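Local coordinates for muconate lactonizing enzyme (Corynebacterium glutamicum, PDB 3I4K), which belongs to the enolase superfamily, joining an N-terminal capping domain to a TIM-barrel-like C-terminal domain that holds a magnesium ion, at residues Ala178-Thr181 with Arg182-Ala185; Arg204-Arg207 with Arg208-Leu211; Leu237-Ile240 with Thr241-Thr244; Val271-Lys275 with Thr276-Gly280; Gly301-Ser304 with Leu305-Pro308. All blocks are in the same frame, centred on the assembly; numbering follows the deposited sequence.

In the fold
All five contacts are local and lie in the barrel-type domain. Interactions 1, 2 and 3 sit on the outer helical layer: Thr181 of interaction 1 packs on Trp205 of interaction 2 (OG1 to CH2 3.5 Å), and Leu211 of interaction 2 packs on Ile240 of interaction 3 (CD2 to CA 3.8 Å). Interactions 4 and 5 are buried near the chain centre, their centres about 10 Å apart, and meet where Thr277 OG1 lies 2.9 Å from both Ser304 OG and Glu306 OE2. The side chain of Lys275 (interaction 4) comes within about 4 Å of the magnesium ion bound by Asp200, Glu226 and Asp251, whereas those of Trp205 and Arg183 stay about 13 Å from it.

Interaction 1: residues Ala178-Thr181 with Arg182-Ala185; sequences AEDT and RRVA
The guanidinium group of Arg183 presents its edge to Asp180 OD1, which lies essentially in the guanidinium plane, while Val184 CG2 sits over one face, offset toward the rim. Arg182 is used differently: Ala178 O lies over the centre of one guanidinium face, CZ 3.5 Å from that oxygen, which accepts the helix bond from Arg182 N. The Asp180–Arg183 salt bridge is a side-on grip by two nitrogens on a single oxygen, with NE 3.1 Å and NH2 2.9 Å from Asp180 OD1. NH2 uses the syn lone pair of OD1. The two side chains run side by side and their flat groups are 23° from coplanar. A bend at chi3 (67°) turns the otherwise extended Arg183 chain to bring its NE edge to the acid. Asp180 OD2 accepts from Gly173 N, and Arg183 donates to Leu147 O and Lys171 O, tying both groups to backbone of neighbouring loops and strand 167-171. Beneath them the helix bonds run from Arg183 N to Glu179 O at 2.8 Å and from Ala185 N to Thr181 O at 2.7 Å. This is an i to i+3 salt bridge on helix 177-189, the helix of the beta-alpha-beta unit between strands 167-171 and 196-200.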
loop_
_atom_site.group_PDB
_atom_site.type_symbol
_atom_site.label_atom_id
_atom_site.label_comp_id
_atom_site.label_asym_id
_atom_site.label_seq_id
_atom_site.Cartn_x
_atom_site.Cartn_y
_atom_site.Cartn_z
ATOM N N ALA A 178 18.256 34.957 -12.916
ATOM C CA ALA A 178 19.268 35.644 -12.118
ATOM C C ALA A 178 18.656 36.532 -11.039
ATOM O O ALA A 178 19.174 36.609 -9.923
ATOM C CB ALA A 178 20.172 36.479 -13.021
ATOM N N GLU A 179 17.562 37.209 -11.373
ATOM C CA GLU A 179 16.908 38.080 -10.406
ATOM C C GLU A 179 16.101 37.232 -9.433
ATOM O O GLU A 179 16.122 37.471 -8.226
ATOM C CB GLU A 179 16.005 39.096 -11.118
ATOM C CG GLU A 179 16.772 40.073 -12.017
ATOM C CD GLU A 179 15.876 41.121 -12.670
ATOM O OE1 GLU A 179 16.359 41.840 -13.578
ATOM O OE2 GLU A 179 14.691 41.230 -12.276
ATOM N N ASP A 180 15.408 36.231 -9.962
ATOM C CA ASP A 180 14.599 35.337 -9.139
ATOM C C ASP A 180 15.480 34.747 -8.046
ATOM O O ASP A 180 15.081 34.670 -6.888
ATOM C CB ASP A 180 14.022 34.212 -10.002
ATOM C CG ASP A 180 12.759 33.624 -9.424
ATOM O OD1 ASP A 180 12.289 34.155 -8.393
ATOM O OD2 ASP A 180 12.232 32.641 -10.009
ATOM N N THR A 181 16.687 34.345 -8.434
ATOM C CA THR A 181 17.665 33.760 -7.520
ATOM C C THR A 181 18.051 34.773 -6.443
ATOM O O THR A 181 18.093 34.452 -5.248
ATOM C CB THR A 181 18.944 33.337 -8.288
ATOM O OG1 THR A 181 18.645 32.226 -9.144
ATOM C CG2 THR A 181 20.059 32.949 -7.326
ATOM N N ARG A 182 18.335 35.996 -6.882
ATOM C CA ARG A 182 18.730 37.075 -5.987
ATOM C C ARG A 182 17.640 37.303 -4.942
ATOM O O ARG A 182 17.921 37.441 -3.754
ATOM C CB ARG A 182 18.962 38.350 -6.806
ATOM C CG ARG A 182 20.094 39.245 -6.310
ATOM C CD ARG A 182 21.065 39.544 -7.453
ATOM N NE ARG A 182 20.354 39.951 -8.665
ATOM C CZ ARG A 182 20.793 39.728 -9.901
ATOM N NH1 ARG A 182 21.949 39.105 -10.094
ATOM N NH2 ARG A 182 20.063 40.107 -10.947
ATOM N N ARG A 183 16.395 37.322 -5.406
ATOM C CA ARG A 183 15.228 37.519 -4.559
ATOM C C ARG A 183 15.191 36.500 -3.424
ATOM O O ARG A 183 15.034 36.862 -2.253
ATOM C CB ARG A 183 13.959 37.390 -5.405
ATOM C CG ARG A 183 12.662 37.548 -4.640
ATOM C CD ARG A 183 11.461 37.389 -5.569
ATOM N NE ARG A 183 11.332 36.033 -6.102
ATOM C CZ ARG A 183 10.590 35.075 -5.547
ATOM N NH1 ARG A 183 9.904 35.321 -4.436
ATOM N NH2 ARG A 183 10.521 33.872 -6.111
ATOM N N VAL A 184 15.343 35.225 -3.778
ATOM C CA VAL A 184 15.313 34.142 -2.798
ATOM C C VAL A 184 16.567 34.103 -1.922
ATOM O O VAL A 184 16.472 33.913 -0.710
ATOM C CB VAL A 184 15.126 32.768 -3.501
ATOM C CG1 VAL A 184 15.270 31.638 -2.499
ATOM C CG2 VAL A 184 13.747 32.709 -4.152
ATOM N N ALA A 185 17.738 34.282 -2.528
ATOM C CA ALA A 185 18.972 34.262 -1.757
ATOM C C ALA A 185 18.914 35.340 -0.683
ATOM O O ALA A 185 19.242 35.091 0.480
ATOM C CB ALA A 185 20.171 34.493 -2.669
#

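Interaction 2: residues Arg204-Arg207 with Arg208-Leu211; sequences RWDR and RTAL
Asp206 and Thr209 make a helix N-cap contact where the loop after strand 196-200 enters helix 207-219. The evidence is two bonds converging on one carboxylate oxygen: Thr209 N donates to Asp206 OD1 at 2.7 Å, nearly in line with its C-O bond, and the Thr209 hydroxyl donates to the same atom, with OG1 to Asp206 OD1 at 2.6 Å and OG1 above the carboxylate plane (38°). With chi1 at 59°, the CG of Asp206 is tucked between its own backbone N and carbonyl carbon, which carries OD1 back over the first turn. The other oxygen is engaged through water 1, which donates to Asp206 OD2 and accepts from Arg208 NE, 2.6 Å from the water oxygen, linking carboxylate and guanidinium, whose charged atoms do not meet directly.

Just before the cap, Trp205 lays its indole against the first turn. Thr209 CG2 stands over one face in a CH-pi contact, 4.0 Å from the centroid of the Trp205 five-membered ring and 19° from its normal, and Ala210 CA approaches CE3 of Trp205 to 3.6 Å. The Thr209 side chain is thus divided, with its hydroxyl on the acid and its methyl on the ring. One turn on, Leu211 CD1 lies over a face of the Arg207 guanidinium, toward its rim, while Arg207 NH1 reaches Thr236 OG1. Trp205 also packs on Pro177 and Thr181 of helix 177-189. The whole is an Asp N-cap with a Trp205–Ala210 contact in the positions of a hydrophobic staple, starting a helix of the beta/alpha barrel.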
loop_
_atom_site.group_PDB
_atom_site.type_symbol
_atom_site.label_atom_id
_atom_site.label_comp_id
_atom_site.label_asym_id
_atom_site.label_seq_id
_atom_site.Cartn_x
_atom_site.Cartn_y
_atom_site.Cartn_z
ATOM N N ARG A 204 9.654 24.778 -14.207
ATOM C CA ARG A 204 9.802 25.842 -15.198
ATOM C C ARG A 204 11.212 26.387 -15.466
ATOM O O ARG A 204 11.373 27.407 -16.134
ATOM C CB ARG A 204 8.817 26.984 -14.888
ATOM C CG ARG A 204 7.343 26.560 -15.049
ATOM C CD ARG A 204 7.158 25.759 -16.331
ATOM N NE ARG A 204 5.791 25.702 -16.852
ATOM C CZ ARG A 204 4.787 25.010 -16.321
ATOM N NH1 ARG A 204 4.964 24.292 -15.217
ATOM N NH2 ARG A 204 3.604 25.012 -16.923
ATOM N N TRP A 205 12.236 25.720 -14.953
ATOM C CA TRP A 205 13.616 26.123 -15.248
ATOM C C TRP A 205 14.176 24.977 -16.071
ATOM O O TRP A 205 13.811 23.823 -15.828
ATOM C CB TRP A 205 14.461 26.255 -13.977
ATOM C CG TRP A 205 14.538 27.635 -13.418
ATOM C CD1 TRP A 205 13.736 28.709 -13.735
ATOM C CD2 TRP A 205 15.445 28.096 -12.418
ATOM N NE1 TRP A 205 14.096 29.802 -12.985
ATOM C CE2 TRP A 205 15.143 29.454 -12.168
ATOM C CE3 TRP A 205 16.487 27.492 -11.702
ATOM C CZ2 TRP A 205 15.845 30.215 -11.232
ATOM C CZ3 TRP A 205 17.184 28.249 -10.772
ATOM C CH2 TRP A 205 16.860 29.597 -10.545
ATOM N N ASP A 206 15.036 25.270 -17.046
ATOM C CA ASP A 206 15.622 24.182 -17.813
ATOM C C ASP A 206 16.820 23.664 -17.031
ATOM O O ASP A 206 17.245 24.285 -16.056
ATOM C CB ASP A 206 16.018 24.606 -19.250
ATOM C CG ASP A 206 17.035 25.746 -19.304
ATOM O OD1 ASP A 206 17.782 25.971 -18.338
ATOM O OD2 ASP A 206 17.100 26.414 -20.360
ATOM N N ARG A 207 17.342 22.513 -17.432
ATOM C CA ARG A 207 18.472 21.916 -16.742
ATOM C C ARG A 207 19.652 22.856 -16.597
ATOM O O ARG A 207 20.178 23.020 -15.501
ATOM C CB ARG A 207 18.919 20.646 -17.470
ATOM C CG ARG A 207 20.208 20.050 -16.945
ATOM C CD ARG A 207 20.778 19.059 -17.960
ATOM N NE ARG A 207 22.133 18.626 -17.624
ATOM C CZ ARG A 207 22.386 17.589 -16.838
ATOM N NH1 ARG A 207 21.375 16.907 -16.329
ATOM N NH2 ARG A 207 23.632 17.219 -16.573
ATOM N N ARG A 208 20.077 23.483 -17.693
ATOM C CA ARG A 208 21.228 24.376 -17.608
ATOM C C ARG A 208 21.022 25.498 -16.604
ATOM O O ARG A 208 21.917 25.815 -15.819
ATOM C CB ARG A 208 21.567 24.985 -18.967
ATOM C CG ARG A 208 22.915 25.697 -18.968
ATOM C CD ARG A 208 22.948 26.842 -19.972
ATOM N NE ARG A 208 22.029 27.919 -19.612
ATOM C CZ ARG A 208 22.281 28.862 -18.707
ATOM N NH1 ARG A 208 23.436 28.879 -18.052
ATOM N NH2 ARG A 208 21.366 29.795 -18.454
ATOM N N THR A 209 19.844 26.106 -16.628
ATOM C CA THR A 209 19.555 27.197 -15.705
ATOM C C THR A 209 19.553 26.734 -14.250
ATOM O O THR A 209 20.032 27.445 -13.368
ATOM C CB THR A 209 18.188 27.859 -16.021
ATOM O OG1 THR A 209 18.197 28.365 -17.366
ATOM C CG2 THR A 209 17.925 29.011 -15.066
ATOM N N ALA A 210 19.015 25.545 -13.992
ATOM C CA ALA A 210 18.974 25.038 -12.623
ATOM C C ALA A 210 20.377 24.766 -12.090
ATOM O O ALA A 210 20.710 25.157 -10.979
ATOM C CB ALA A 210 18.126 23.766 -12.553
ATOM N N LEU A 211 21.199 24.111 -12.898
ATOM C CA LEU A 211 22.567 23.769 -12.507
ATOM C C LEU A 211 23.445 24.997 -12.298
ATOM O O LEU A 211 24.410 24.961 -11.531
ATOM C CB LEU A 211 23.195 22.854 -13.561
ATOM C CG LEU A 211 22.502 21.488 -13.673
ATOM C CD1 LEU A 211 23.002 20.739 -14.889
ATOM C CD2 LEU A 211 22.747 20.680 -12.402
HETATM O O HOH W 1 19.633 27.968 -20.709
#

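Interaction 3: residues Leu237-Ile240 with Thr241-Thr244; sequences LREI and TRRT
Glu239 holds Arg242 and Arg243 with its two carboxylate oxygens, and its chain can be traced to see how. From CB the chain leaves anti to the backbone N and then folds at chi2 (58°), which swings the carboxylate along the helix toward the next turn instead of straight outward. CG passes 3.7 Å from NE of Arg243. CD lies between the two arginines, and from it the oxygens part. OE1 receives Arg243 NE at 2.7 Å, on the anti side, and a weaker bond from Arg243 NH2; it lies close to the guanidinium plane, but the carboxylate and that plane stand 81° apart. OE2 is gripped side-on by Arg242, with NE at 2.7 Å and NH2 at 3.0 Å from Glu239 OE2, both nearly along its C-O bond.

Arg242 also leans across Arg238: its NH1 comes within 3.2 Å of Arg238 NE, and the two guanidinium planes are nearly perpendicular. At the helix end Ile240 O accepts twice, from Thr244 N and from Thr244 OG1 (2.8 Å from Ile240 O), on opposite faces of the carbonyl plane. Water 2 donates to Leu237 O and also bonds to Thr241 OG1, whose further partner is Val246 O. On the neighbouring helix 207-219, Arg207 packs on Glu239, and its guanidinium comes close to that of Arg243.

One carboxylate thus meets two guanidinium groups of its own helix. Such a network would offset part of their positive charge and probably favours the ionised acid, while the close Arg238–Arg242 approach is likely to carry some electrostatic cost.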
loop_
_atom_site.group_PDB
_atom_site.type_symbol
_atom_site.label_atom_id
_atom_site.label_comp_id
_atom_site.label_asym_id
_atom_site.label_seq_id
_atom_site.Cartn_x
_atom_site.Cartn_y
_atom_site.Cartn_z
ATOM N N LEU A 237 17.486 15.869 -11.950
ATOM C CA LEU A 237 17.212 16.052 -10.523
ATOM C C LEU A 237 18.364 15.444 -9.729
ATOM O O LEU A 237 18.808 16.001 -8.713
ATOM C CB LEU A 237 15.904 15.371 -10.124
ATOM C CG LEU A 237 14.627 15.782 -10.867
ATOM C CD1 LEU A 237 13.451 15.030 -10.293
ATOM C CD2 LEU A 237 14.398 17.290 -10.758
ATOM N N ARG A 238 18.841 14.290 -10.193
ATOM C CA ARG A 238 19.961 13.604 -9.549
ATOM C C ARG A 238 21.230 14.444 -9.675
ATOM O O ARG A 238 22.006 14.575 -8.725
ATOM C CB ARG A 238 20.193 12.236 -10.215
ATOM C CG ARG A 238 21.493 11.545 -9.820
ATOM C CD ARG A 238 21.581 11.353 -8.323
ATOM N NE ARG A 238 22.784 10.624 -7.922
ATOM C CZ ARG A 238 23.245 10.577 -6.669
ATOM N NH1 ARG A 238 22.600 11.222 -5.694
ATOM N NH2 ARG A 238 24.352 9.889 -6.388
ATOM N N GLU A 239 21.435 15.007 -10.861
ATOM C CA GLU A 239 22.607 15.827 -11.123
ATOM C C GLU A 239 22.612 17.108 -10.284
ATOM O O GLU A 239 23.673 17.517 -9.804
ATOM C CB GLU A 239 22.691 16.173 -12.618
ATOM C CG GLU A 239 23.975 16.907 -13.040
ATOM C CD GLU A 239 25.259 16.133 -12.724
ATOM O OE1 GLU A 239 26.357 16.724 -12.819
ATOM O OE2 GLU A 239 25.182 14.933 -12.390
ATOM N N ILE A 240 21.457 17.742 -10.070
ATOM C CA ILE A 240 21.524 18.969 -9.281
ATOM C C ILE A 240 21.961 18.656 -7.861
ATOM O O ILE A 240 22.675 19.442 -7.247
ATOM C CB ILE A 240 20.195 19.808 -9.232
ATOM C CG1 ILE A 240 19.349 19.377 -8.056
ATOM C CG2 ILE A 240 19.422 19.735 -10.540
ATOM C CD1 ILE A 240 18.484 20.495 -7.570
ATOM N N THR A 241 21.557 17.500 -7.337
ATOM C CA THR A 241 21.962 17.122 -5.986
ATOM C C THR A 241 23.459 16.789 -5.969
ATOM O O THR A 241 24.172 17.137 -5.023
ATOM C CB THR A 241 21.145 15.915 -5.480
ATOM O OG1 THR A 241 19.813 16.352 -5.185
ATOM C CG2 THR A 241 21.770 15.306 -4.209
ATOM N N ARG A 242 23.928 16.112 -7.015
ATOM C CA ARG A 242 25.338 15.761 -7.115
ATOM C C ARG A 242 26.202 17.023 -7.024
ATOM O O ARG A 242 27.186 17.054 -6.284
ATOM C CB ARG A 242 25.633 15.027 -8.439
ATOM C CG ARG A 242 25.462 13.506 -8.370
ATOM C CD ARG A 242 26.285 12.795 -9.446
ATOM N NE ARG A 242 25.647 12.861 -10.759
ATOM C CZ ARG A 242 24.868 11.908 -11.268
ATOM N NH1 ARG A 242 24.628 10.794 -10.578
ATOM N NH2 ARG A 242 24.320 12.077 -12.465
ATOM N N ARG A 243 25.816 18.064 -7.760
ATOM C CA ARG A 243 26.580 19.308 -7.763
ATOM C C ARG A 243 26.355 20.249 -6.588
ATOM O O ARG A 243 27.235 21.041 -6.280
ATOM C CB ARG A 243 26.341 20.089 -9.057
ATOM C CG ARG A 243 26.727 19.328 -10.303
ATOM C CD ARG A 243 26.776 20.225 -11.515
ATOM N NE ARG A 243 26.699 19.438 -12.739
ATOM C CZ ARG A 243 26.618 19.964 -13.953
ATOM N NH1 ARG A 243 26.616 21.283 -14.098
ATOM N NH2 ARG A 243 26.499 19.175 -15.014
ATOM N N THR A 244 25.199 20.176 -5.930
ATOM C CA THR A 244 24.928 21.083 -4.813
ATOM C C THR A 244 24.814 20.451 -3.434
ATOM O O THR A 244 24.823 21.156 -2.427
ATOM C CB THR A 244 23.637 21.864 -5.041
ATOM O OG1 THR A 244 22.515 20.973 -4.936
ATOM C CG2 THR A 244 23.659 22.517 -6.417
HETATM O O HOH W 2 18.213 14.435 -6.483
#

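Interaction 4: residues Val271-Lys275 with Thr276-Gly280; sequences VIALK and TTKHG
Lys278 turns back on the strand that precedes it and donates its NZ to a backbone carbonyl five residues earlier, that of Ala273, with NZ 2.7 Å from Ala273 O and nearly along the C=O direction. Its chain is extended except at chi3 (57°), and this bend brings CE to 3.6 Å from Ala273 O and aims the amine at it. The same NZ forms a salt bridge with Asp251 OD1. Lys275, fully extended beyond CG, crosses the Lys278 chain obliquely, its CG 4.1 Å from Lys278 CE, and gives its own NZ to Asp251 OD2. The two amines stay 4.9 Å apart, NZ of Lys275 to NZ of Lys278, one on each oxygen of that aspartate.

The backbone turns tightly here: His279 N donates to Lys275 O at 3.0 Å, and a type I turn runs from Thr277 to Gly280. The ND1 of His279 bonds to Trp255 O.

Asp251 is a magnesium ligand with Asp200 and Glu226, so both lysines are second-shell partners of the metal. An acidic magnesium site beside a lysine at the C-terminal end of a barrel strand is the arrangement found in the enolase superfamily.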
loop_
_atom_site.group_PDB
_atom_site.type_symbol
_atom_site.label_atom_id
_atom_site.label_comp_id
_atom_site.label_asym_id
_atom_site.label_seq_id
_atom_site.Cartn_x
_atom_site.Cartn_y
_atom_site.Cartn_z
ATOM N N VAL A 271 13.126 13.230 -1.401
ATOM C CA VAL A 271 11.747 13.341 -0.945
ATOM C C VAL A 271 10.727 13.316 -2.072
ATOM O O VAL A 271 10.996 13.780 -3.179
ATOM C CB VAL A 271 11.562 14.651 -0.144
ATOM C CG1 VAL A 271 10.224 14.635 0.619
ATOM C CG2 VAL A 271 12.742 14.847 0.796
ATOM N N ILE A 272 9.548 12.780 -1.782
ATOM C CA ILE A 272 8.471 12.727 -2.763
ATOM C C ILE A 272 7.268 13.510 -2.239
ATOM O O ILE A 272 6.807 13.279 -1.117
ATOM C CB ILE A 272 8.014 11.285 -3.045
ATOM C CG1 ILE A 272 9.092 10.548 -3.852
ATOM C CG2 ILE A 272 6.689 11.295 -3.822
ATOM C CD1 ILE A 272 8.688 9.160 -4.261
ATOM N N ALA A 273 6.772 14.442 -3.051
ATOM C CA ALA A 273 5.612 15.250 -2.669
ATOM C C ALA A 273 4.378 14.398 -2.927
ATOM O O ALA A 273 3.913 14.295 -4.056
ATOM C CB ALA A 273 5.563 16.533 -3.508
ATOM N N LEU A 274 3.868 13.769 -1.873
ATOM C CA LEU A 274 2.702 12.905 -1.985
ATOM C C LEU A 274 1.410 13.687 -1.774
ATOM O O LEU A 274 1.217 14.326 -0.746
ATOM C CB LEU A 274 2.855 11.749 -0.985
ATOM C CG LEU A 274 1.779 10.850 -0.369
ATOM C CD1 LEU A 274 0.490 10.819 -1.165
ATOM C CD2 LEU A 274 2.393 9.461 -0.234
ATOM N N LYS A 275 0.541 13.644 -2.778
ATOM C CA LYS A 275 -0.734 14.349 -2.741
ATOM C C LYS A 275 -1.826 13.360 -3.134
ATOM O O LYS A 275 -1.775 12.762 -4.216
ATOM C CB LYS A 275 -0.727 15.508 -3.742
ATOM C CG LYS A 275 0.476 16.425 -3.647
ATOM C CD LYS A 275 0.391 17.548 -4.688
ATOM C CE LYS A 275 1.610 18.465 -4.615
ATOM N NZ LYS A 275 1.660 19.442 -5.729
ATOM N N THR A 276 -2.813 13.192 -2.261
ATOM C CA THR A 276 -3.902 12.262 -2.523
ATOM C C THR A 276 -4.647 12.599 -3.809
ATOM O O THR A 276 -5.179 11.716 -4.480
ATOM C CB THR A 276 -4.879 12.225 -1.326
ATOM O OG1 THR A 276 -5.331 13.558 -1.025
ATOM C CG2 THR A 276 -4.171 11.654 -0.100
ATOM N N THR A 277 -4.661 13.876 -4.167
ATOM C CA THR A 277 -5.338 14.304 -5.383
ATOM C C THR A 277 -4.562 13.923 -6.647
ATOM O O THR A 277 -5.112 13.302 -7.566
ATOM C CB THR A 277 -5.590 15.834 -5.371
ATOM O OG1 THR A 277 -4.411 16.520 -4.926
ATOM C CG2 THR A 277 -6.750 16.170 -4.428
ATOM N N LYS A 278 -3.282 14.280 -6.676
ATOM C CA LYS A 278 -2.421 13.992 -7.815
ATOM C C LYS A 278 -2.216 12.496 -8.068
ATOM O O LYS A 278 -2.036 12.087 -9.209
ATOM C CB LYS A 278 -1.061 14.663 -7.620
ATOM C CG LYS A 278 -0.011 14.315 -8.688
ATOM C CD LYS A 278 1.368 14.901 -8.335
ATOM C CE LYS A 278 1.850 14.432 -6.957
ATOM N NZ LYS A 278 3.256 14.861 -6.664
ATOM N N HIS A 279 -2.254 11.682 -7.014
ATOM C CA HIS A 279 -2.036 10.254 -7.181
ATOM C C HIS A 279 -3.277 9.498 -7.596
ATOM O O HIS A 279 -3.222 8.301 -7.878
ATOM C CB HIS A 279 -1.453 9.657 -5.903
ATOM C CG HIS A 279 -0.132 10.245 -5.524
ATOM N ND1 HIS A 279 0.888 10.422 -6.433
ATOM C CD2 HIS A 279 0.340 10.693 -4.337
ATOM C CE1 HIS A 279 1.932 10.954 -5.820
ATOM N NE2 HIS A 279 1.626 11.128 -4.547
ATOM N N GLY A 280 -4.401 10.199 -7.641
ATOM C CA GLY A 280 -5.633 9.555 -8.049
ATOM C C GLY A 280 -6.356 8.798 -6.957
ATOM O O GLY A 280 -6.959 7.756 -7.220
#

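Interaction 5: residues Gly301-Ser304 with Leu305-Pro308; sequences GATS and LEGP
Thr303, Ser304 and Glu306 are joined mainly by hydrogen bonds around a local turn at Thr303-Glu306. One that does not involve the doubtful atoms runs from Ser304 N to Glu306 OE2, at 3.0 Å, with the donor well above the carboxylate plane (45°). The bend in the Glu306 chain at chi2 (82°) brings the carboxylate back over the preceding backbone to receive it. The Thr303 hydroxyl, set anti to its own backbone N, faces the turn and accepts from Leu305 N at 2.8 Å from OG1, with a weak bond from Glu306 N as well. These are less certain, because the modelled position of Thr303 OG1 lies too near Glu306 OE1, and the detail of that pair is doubtful.

Water adds a further link: water 3 lies 2.7 Å from Ala302 O and equally 2.7 Å from Glu306 OE2, placed to bridge them, though it may not donate to both at once. Thr277 OG1 completes the polar cluster, bonding to both Ser304 OG and Glu306 OE2.

The apolar contribution is small. Thr303 CG2 meets Leu305 CD1 at 3.9 Å, the methyls touching at a slant, while the backbone of Leu305 adopts left-handed angles (phi 64°) that kink the chain between Ser304 and Glu306.

Outside the turn, Glu52 OE1 accepts from Gly307 N, the N-cap of helix 308-320, and Gln34 NE2 donates to Leu305 O. The Thr303 OG1 to Leu305 N spacing would be consistent with an ST turn, if the modelled OG1 position holds, set in a loop that follows barrel strand 298-301 and lines the buried interior near the metal-bearing pocket.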
loop_
_atom_site.group_PDB
_atom_site.type_symbol
_atom_site.label_atom_id
_atom_site.label_comp_id
_atom_site.label_asym_id
_atom_site.label_seq_id
_atom_site.Cartn_x
_atom_site.Cartn_y
_atom_site.Cartn_z
ATOM N N GLY A 301 3.680 15.459 3.108
ATOM C CA GLY A 301 2.240 15.575 2.934
ATOM C C GLY A 301 1.995 16.815 2.086
ATOM O O GLY A 301 1.649 17.874 2.613
ATOM N N ALA A 302 2.178 16.680 0.771
ATOM C CA ALA A 302 2.021 17.794 -0.163
ATOM C C ALA A 302 0.575 18.152 -0.510
ATOM O O ALA A 302 -0.349 17.343 -0.366
ATOM C CB ALA A 302 2.820 17.509 -1.456
ATOM N N THR A 303 0.400 19.371 -1.006
ATOM C CA THR A 303 -0.921 19.872 -1.355
ATOM C C THR A 303 -1.021 20.387 -2.776
ATOM O O THR A 303 -0.051 20.902 -3.339
ATOM C CB THR A 303 -1.342 21.018 -0.403
ATOM O OG1 THR A 303 -2.691 21.397 -0.680
ATOM C CG2 THR A 303 -0.438 22.228 -0.577
ATOM N N SER A 304 -2.204 20.216 -3.353
ATOM C CA SER A 304 -2.494 20.700 -4.690
ATOM C C SER A 304 -3.370 21.927 -4.446
ATOM O O SER A 304 -4.137 22.345 -5.321
ATOM C CB SER A 304 -3.282 19.653 -5.475
ATOM O OG SER A 304 -2.463 18.549 -5.802
ATOM N N LEU A 305 -3.229 22.491 -3.243
ATOM C CA LEU A 305 -4.015 23.637 -2.797
ATOM C C LEU A 305 -5.475 23.213 -2.727
ATOM O O LEU A 305 -6.359 23.862 -3.297
ATOM C CB LEU A 305 -3.853 24.831 -3.742
ATOM C CG LEU A 305 -2.767 25.864 -3.416
ATOM C CD1 LEU A 305 -1.840 25.392 -2.295
ATOM C CD2 LEU A 305 -1.988 26.142 -4.692
ATOM N N GLU A 306 -5.712 22.103 -2.032
ATOM C CA GLU A 306 -7.063 21.579 -1.861
ATOM C C GLU A 306 -7.870 22.487 -0.953
ATOM O O GLU A 306 -7.308 23.229 -0.137
ATOM C CB GLU A 306 -7.049 20.185 -1.211
ATOM C CG GLU A 306 -6.388 19.072 -2.017
ATOM C CD GLU A 306 -4.877 19.053 -1.883
ATOM O OE1 GLU A 306 -4.330 19.861 -1.103
ATOM O OE2 GLU A 306 -4.240 18.221 -2.556
ATOM N N GLY A 307 -9.189 22.420 -1.102
ATOM C CA GLY A 307 -10.063 23.191 -0.245
ATOM C C GLY A 307 -10.151 22.416 1.063
ATOM O O GLY A 307 -9.327 21.530 1.304
ATOM N N PRO A 308 -11.134 22.710 1.928
ATOM C CA PRO A 308 -11.263 21.994 3.203
ATOM C C PRO A 308 -11.491 20.492 3.059
ATOM O O PRO A 308 -10.923 19.705 3.809
ATOM C CB PRO A 308 -12.435 22.705 3.879
ATOM C CG PRO A 308 -13.262 23.178 2.706
ATOM C CD PRO A 308 -12.195 23.720 1.786
HETATM O O HOH W 3 -2.830 16.486 -1.056
#